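Local coordinates for protein citrate synthase (Mycobacterium tuberculosis, PDB 4TVM) that catalyses the condensation of oxaloacetate and acetyl-CoA with water to give citrate and CoA, a step of the Krebs cycle, at residues A[177-180]-A[181-185]; A[197-200]-A[201-205]. All coordinates share one frame; numbering follows the deposited sequence.

Contact 1: residues A[177-180]-A[181-185]; sequences YAYK and KSVGQ
Lys-180 and Gln-185 meet through both backbone and side chain where helix 159-182 runs out into the turn 183-185. The chain leaves the helix as Gln-185 N donates to Lys-180 O (3.1 Å), five residues back, which turns the chain back at the end of the helix. Lys-180 is bent at its second torsion (chi2 -57°), and the rest of its chain runs out nearly straight across Gln-185. Its CD lies 3.6 Å from Gln-185 CB, while NZ gives a hydrogen bond to Gln-185 OE1 (2.6 Å) in the plane of the amide. The same ammonium group also donates to Gly-206 O, and these acceptors probably fix where the end of the lysine lies.

Val-183 CG2 stands over one face of the Tyr-179 ring, 4.3 Å from the centroid and 18° off the ring normal, a CH-pi contact displaced toward the rim. The carbonyl of Tyr-179 takes a hydrogen bond from Ser-182 OG (2.6 Å), which comes in on a lone pair in the carbonyl plane. Such a serine hydroxyl serves a carbonyl at the end of the helix, where regular i to i+4 pairing fades: Ser-182 N still bonds to Ala-178 O (3.0 Å), but Val-183 N reaches Tyr-179 O only weakly.

Around this C-terminal helix end, Ala-178 and Ser-182 pack on helix 133-147 through Pro-133, Tyr-179 rests on Pro-379 and Met-382 of a loop near helix 383-403, and Tyr-177 stacks on Phe-187.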
ATOM      1  N   TYR A 177      15.600   0.372  16.473  1.00 39.12           N
ATOM      2  CA  TYR A 177      14.799   0.267  17.690  1.00 41.11           C
ATOM      3  C   TYR A 177      13.860  -0.918  17.683  1.00 39.47           C
ATOM      4  O   TYR A 177      13.596  -1.504  18.715  1.00 42.15           O
ATOM      5  CB  TYR A 177      14.013   1.537  17.943  1.00 41.30           C
ATOM      6  CG  TYR A 177      14.864   2.668  18.418  1.00 46.76           C
ATOM      7  CD1 TYR A 177      16.262   2.596  18.392  1.00 49.12           C
ATOM      8  CD2 TYR A 177      14.284   3.816  18.892  1.00 48.38           C
ATOM      9  CE1 TYR A 177      17.029   3.644  18.827  1.00 46.36           C
ATOM     10  CE2 TYR A 177      15.053   4.863  19.337  1.00 50.14           C
ATOM     11  CZ  TYR A 177      16.418   4.765  19.299  1.00 46.89           C
ATOM     12  OH  TYR A 177      17.154   5.822  19.732  1.00 49.20           O
ATOM     13  N   ALA A 178      13.351  -1.267  16.516  1.00 38.74           N
ATOM     14  CA  ALA A 178      12.453  -2.397  16.410  1.00 37.06           C
ATOM     15  C   ALA A 178      13.219  -3.673  16.711  1.00 36.69           C
ATOM     16  O   ALA A 178      12.680  -4.601  17.280  1.00 41.54           O
ATOM     17  CB  ALA A 178      11.847  -2.433  15.026  1.00 34.98           C
ATOM     18  N   TYR A 179      14.483  -3.726  16.308  1.00 38.70           N
ATOM     19  CA  TYR A 179      15.359  -4.847  16.679  1.00 39.37           C
ATOM     20  C   TYR A 179      15.521  -4.868  18.164  1.00 37.37           C
ATOM     21  O   TYR A 179      15.308  -5.881  18.792  1.00 40.43           O
ATOM     22  CB  TYR A 179      16.758  -4.733  16.039  1.00 38.15           C
ATOM     23  CG  TYR A 179      17.676  -5.784  16.534  1.00 38.84           C
ATOM     24  CD1 TYR A 179      17.516  -7.097  16.145  1.00 41.67           C
ATOM     25  CD2 TYR A 179      18.706  -5.482  17.441  1.00 40.35           C
ATOM     26  CE1 TYR A 179      18.365  -8.084  16.622  1.00 40.55           C
ATOM     27  CE2 TYR A 179      19.552  -6.463  17.925  1.00 35.34           C
ATOM     28  CZ  TYR A 179      19.369  -7.760  17.515  1.00 37.39           C
ATOM     29  OH  TYR A 179      20.199  -8.748  17.972  1.00 36.62           O
ATOM     30  N   LYS A 180      15.879  -3.745  18.751  1.00 38.63           N
ATOM     31  CA  LYS A 180      16.128  -3.765  20.195  1.00 45.00           C
ATOM     32  C   LYS A 180      14.915  -4.235  20.959  1.00 43.82           C
ATOM     33  O   LYS A 180      15.041  -4.937  21.973  1.00 42.21           O
ATOM     34  CB  LYS A 180      16.573  -2.399  20.694  1.00 47.04           C
ATOM     35  CG  LYS A 180      17.977  -2.030  20.214  1.00 45.15           C
ATOM     36  CD  LYS A 180      18.964  -3.095  20.655  1.00 46.81           C
ATOM     37  CE  LYS A 180      20.401  -2.585  20.682  1.00 48.68           C
ATOM     38  NZ  LYS A 180      21.317  -3.655  21.161  1.00 47.66           N
ATOM     39  N   LYS A 181      13.748  -3.849  20.452  1.00 43.60           N
ATOM     40  CA  LYS A 181      12.486  -4.265  21.011  1.00 40.17           C
ATOM     41  C   LYS A 181      12.266  -5.762  20.862  1.00 39.80           C
ATOM     42  O   LYS A 181      11.720  -6.394  21.746  1.00 40.21           O
ATOM     43  CB  LYS A 181      11.351  -3.510  20.338  1.00 42.95           C
ATOM     44  CG  LYS A 181       9.986  -3.710  21.009  1.00 43.80           C
ATOM     45  CD  LYS A 181       9.983  -3.154  22.423  1.00 43.56           C
ATOM     46  CE  LYS A 181       8.813  -3.687  23.223  1.00 47.74           C
ATOM     47  NZ  LYS A 181       8.789  -2.998  24.551  1.00 49.79           N
ATOM     48  N   SER A 182      12.704  -6.336  19.750  1.00 40.50           N
ATOM     49  CA  SER A 182      12.480  -7.744  19.479  1.00 40.73           C
ATOM     50  C   SER A 182      13.293  -8.641  20.406  1.00 42.47           C
ATOM     51  O   SER A 182      13.094  -9.851  20.470  1.00 47.89           O
ATOM     52  CB  SER A 182      12.824  -8.036  18.023  1.00 45.11           C
ATOM     53  OG  SER A 182      14.228  -8.075  17.819  1.00 49.12           O
ATOM     54  N   VAL A 183      14.242  -8.038  21.097  1.00 43.78           N
ATOM     55  CA  VAL A 183      15.079  -8.715  22.063  1.00 37.63           C
ATOM     56  C   VAL A 183      14.882  -7.813  23.256  1.00 42.19           C
ATOM     57  O   VAL A 183      13.983  -6.960  23.226  1.00 45.16           O
ATOM     58  CB  VAL A 183      16.505  -8.827  21.524  1.00 34.93           C
ATOM     59  CG1 VAL A 183      16.528  -9.827  20.381  1.00 31.06           C
ATOM     60  CG2 VAL A 183      17.048  -7.488  20.998  1.00 36.24           C
ATOM     61  N   GLY A 184      15.647  -7.962  24.315  1.00 45.03           N
ATOM     62  CA  GLY A 184      15.289  -7.241  25.544  1.00 45.28           C
ATOM     63  C   GLY A 184      15.922  -5.877  25.663  1.00 45.55           C
ATOM     64  O   GLY A 184      15.833  -5.247  26.698  1.00 54.76           O
ATOM     65  N   GLN A 185      16.536  -5.378  24.609  1.00 43.79           N
ATOM     66  CA  GLN A 185      17.660  -4.474  24.831  1.00 42.66           C
ATOM     67  C   GLN A 185      17.382  -2.963  24.865  1.00 40.04           C
ATOM     68  O   GLN A 185      16.478  -2.466  24.196  1.00 42.19           O
ATOM     69  CB  GLN A 185      18.760  -4.812  23.845  1.00 42.08           C
ATOM     70  CG  GLN A 185      19.197  -6.257  23.993  1.00 43.26           C
ATOM     71  CD  GLN A 185      20.100  -6.735  22.882  1.00 43.78           C
ATOM     72  OE1 GLN A 185      20.698  -5.942  22.135  1.00 47.85           O
ATOM     73  NE2 GLN A 185      20.239  -8.034  22.791  1.00 41.56           N
TER

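Contact 2: residues A[197-200]-A[201-205]; sequences VENF and LRLTF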
ATOM      1  N   VAL A 197      25.393   4.516   8.287  1.00 47.84           N
ATOM      2  CA  VAL A 197      25.410   3.059   8.247  1.00 45.15           C
ATOM      3  C   VAL A 197      26.142   2.522   9.462  1.00 48.63           C
ATOM      4  O   VAL A 197      25.728   1.519  10.048  1.00 50.65           O
ATOM      5  CB  VAL A 197      26.100   2.530   6.967  1.00 45.27           C
ATOM      6  CG1 VAL A 197      26.292   1.010   7.023  1.00 46.19           C
ATOM      7  CG2 VAL A 197      25.300   2.898   5.726  1.00 44.18           C
ATOM      8  N   GLU A 198      27.233   3.167   9.845  1.00 49.30           N
ATOM      9  CA  GLU A 198      28.005   2.696  10.994  1.00 52.02           C
ATOM     10  C   GLU A 198      27.209   2.981  12.262  1.00 47.60           C
ATOM     11  O   GLU A 198      27.195   2.200  13.205  1.00 46.50           O
ATOM     12  CB  GLU A 198      29.399   3.371  11.032  1.00 53.65           C
ATOM     13  CG  GLU A 198      30.320   2.897  12.149  1.00 59.31           C
ATOM     14  CD  GLU A 198      31.716   3.506  12.075  1.00 69.50           C
ATOM     15  OE1 GLU A 198      31.942   4.416  11.223  1.00 60.86           O
ATOM     16  OE2 GLU A 198      32.584   3.061  12.878  1.00 82.30           O
ATOM     17  N   ASN A 199      26.533   4.110  12.277  1.00 46.41           N
ATOM     18  CA  ASN A 199      25.731   4.459  13.413  1.00 48.70           C
ATOM     19  C   ASN A 199      24.499   3.543  13.490  1.00 52.81           C
ATOM     20  O   ASN A 199      24.003   3.238  14.576  1.00 52.17           O
ATOM     21  CB  ASN A 199      25.291   5.892  13.280  1.00 49.64           C
ATOM     22  CG  ASN A 199      24.407   6.300  14.388  1.00 52.04           C
ATOM     23  OD1 ASN A 199      24.837   6.330  15.527  1.00 57.25           O
ATOM     24  ND2 ASN A 199      23.142   6.593  14.078  1.00 58.16           N
ATOM     25  N   PHE A 200      23.991   3.117  12.337  1.00 46.96           N
ATOM     26  CA  PHE A 200      22.888   2.177  12.331  1.00 44.08           C
ATOM     27  C   PHE A 200      23.304   0.890  13.011  1.00 43.88           C
ATOM     28  O   PHE A 200      22.540   0.308  13.771  1.00 46.34           O
ATOM     29  CB  PHE A 200      22.382   1.897  10.917  1.00 40.59           C
ATOM     30  CG  PHE A 200      21.566   0.637  10.824  1.00 43.65           C
ATOM     31  CD1 PHE A 200      20.315   0.550  11.441  1.00 42.10           C
ATOM     32  CD2 PHE A 200      22.048  -0.476  10.149  1.00 41.33           C
ATOM     33  CE1 PHE A 200      19.576  -0.614  11.382  1.00 40.68           C
ATOM     34  CE2 PHE A 200      21.303  -1.637  10.082  1.00 40.89           C
ATOM     35  CZ  PHE A 200      20.070  -1.715  10.704  1.00 38.77           C
ATOM     36  N   LEU A 201      24.524   0.448  12.737  1.00 44.76           N
ATOM     37  CA  LEU A 201      25.035  -0.798  13.308  1.00 40.09           C
ATOM     38  C   LEU A 201      25.227  -0.737  14.819  1.00 38.43           C
ATOM     39  O   LEU A 201      25.087  -1.741  15.510  1.00 43.77           O
ATOM     40  CB  LEU A 201      26.345  -1.184  12.628  1.00 38.61           C
ATOM     41  CG  LEU A 201      26.236  -1.997  11.329  1.00 36.23           C
ATOM     42  CD1 LEU A 201      27.543  -1.954  10.542  1.00 36.12           C
ATOM     43  CD2 LEU A 201      25.900  -3.442  11.661  1.00 34.77           C
ATOM     44  N   ARG A 202      25.580   0.418  15.337  1.00 38.07           N
ATOM     45  CA  ARG A 202      25.683   0.611  16.793  1.00 37.81           C
ATOM     46  C   ARG A 202      24.323   0.562  17.452  1.00 38.32           C
ATOM     47  O   ARG A 202      24.172   0.030  18.555  1.00 33.86           O
ATOM     48  CB  ARG A 202      26.280   1.980  17.115  1.00 38.74           C
ATOM     49  CG  ARG A 202      26.801   2.117  18.539  1.00 42.31           C
ATOM     50  CD  ARG A 202      27.279   3.528  18.854  1.00 40.65           C
ATOM     51  NE  ARG A 202      27.160   3.867  20.277  1.00 40.89           N
ATOM     52  CZ  ARG A 202      26.234   4.685  20.796  1.00 45.15           C
ATOM     53  NH1 ARG A 202      25.288   5.236  20.029  1.00 44.51           N
ATOM     54  NH2 ARG A 202      26.228   4.937  22.104  1.00 44.85           N
ATOM     55  N   LEU A 203      23.342   1.185  16.789  1.00 39.75           N
ATOM     56  CA  LEU A 203      22.001   1.296  17.337  1.00 34.05           C
ATOM     57  C   LEU A 203      21.420  -0.091  17.425  1.00 34.52           C
ATOM     58  O   LEU A 203      20.626  -0.379  18.307  1.00 33.15           O
ATOM     59  CB  LEU A 203      21.131   2.110  16.435  1.00 32.69           C
ATOM     60  CG  LEU A 203      21.323   3.605  16.435  1.00 32.20           C
ATOM     61  CD1 LEU A 203      20.321   4.206  15.447  1.00 32.87           C
ATOM     62  CD2 LEU A 203      21.090   4.145  17.810  1.00 31.39           C
ATOM     63  N   THR A 204      21.833  -0.933  16.490  1.00 34.13           N
ATOM     64  CA  THR A 204      21.338  -2.291  16.362  1.00 35.47           C
ATOM     65  C   THR A 204      22.036  -3.219  17.315  1.00 43.29           C
ATOM     66  O   THR A 204      21.404  -4.065  17.942  1.00 54.61           O
ATOM     67  CB  THR A 204      21.612  -2.801  14.955  1.00 30.81           C
ATOM     68  OG1 THR A 204      21.212  -1.800  14.019  1.00 28.38           O
ATOM     69  CG2 THR A 204      20.840  -4.058  14.665  1.00 31.26           C
ATOM     70  N   PHE A 205      23.344  -3.056  17.430  1.00 43.86           N
ATOM     71  CA  PHE A 205      24.162  -4.017  18.142  1.00 45.34           C
ATOM     72  C   PHE A 205      24.825  -3.484  19.389  1.00 43.32           C
ATOM     73  O   PHE A 205      25.326  -4.246  20.173  1.00 52.10           O
ATOM     74  CB  PHE A 205      25.230  -4.557  17.174  1.00 45.22           C
ATOM     75  CG  PHE A 205      24.648  -5.375  16.058  1.00 42.13           C
ATOM     76  CD1 PHE A 205      23.874  -6.507  16.352  1.00 41.41           C
ATOM     77  CD2 PHE A 205      24.834  -5.015  14.746  1.00 36.97           C
ATOM     78  CE1 PHE A 205      23.319  -7.266  15.348  1.00 38.95           C
ATOM     79  CE2 PHE A 205      24.279  -5.777  13.736  1.00 37.32           C
ATOM     80  CZ  PHE A 205      23.518  -6.899  14.036  1.00 38.01           C
TER
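Val-197 to Leu-201, Glu-198 to Arg-202, Asn-199 to Leu-203 and Phe-200 to Thr-204 are joined by consecutive i to i+4 backbone hydrogen bonds, the regular alpha-helical pattern that runs through nearly the whole of the short helix 196-205. Representative of them is Leu-203 N to Asn-199 O, at 3.1 Å.

Phe-200 and Thr-204 meet twice over. The carbonyl oxygen of Phe-200 is gripped by two donors of the same residue: Thr-204 N donates at 3.1 Å and Thr-204 OG1 at 2.5 Å, the two coming from opposite faces of the carbonyl plane. OG1 can fold back because it stands beside its own backbone N (chi1 -47°), the usual way a threonine hydroxyl within a helix finds the carbonyl one turn earlier. Thr-204 OG1 also sits over one face of the Phe-200 ring, 3.3 Å above its plane and displaced toward the rim at CE1. Phe-200 holds its ring there with CG anti to the backbone N (chi1 162°), so that the ring lies alongside the next turn. Thr-204 CG2, the other branch, covers the face of the neighbouring Phe-205 ring, whose edge meets Leu-201 CD2.

On another side of the helix, Leu-203 CD1 packs against Asn-199 ND2 (3.9 Å). The amide oxygen OD1 of Asn-199 accepts from Asp-191 N in the preceding loop.

Helices close in on the largely buried turns: Phe-200 is wedged among Pro-172 of helix 159-182, Leu-222 of helix 216-229 and Leu-386 and Leu-389 of helix 383-403, while Leu-203 and Thr-204 press on Ala-176 of helix 159-182.

Contact 1 closes helix 159-182, whereas contact 2 takes in almost all of the next, shorter helix, 196-205; their centres are about 13 Å apart and both lie away from the oxaloacetate site. Contact 1 is partly buried, and its turn reaches the surface; there side-chain bonds join backbone ones as the regular helical pairing fades. Contact 2 lies deeper, keeps regular helix hydrogen bonds, and is packed mostly by apolar and aromatic groups, with a hydroxyl returned to its own helix. The two contacts touch near the ends of their helices: the Tyr-179 ring packs by the Thr-204 carbonyl, and Lys-180 NZ makes a weak hydrogen bond to Thr-204 O.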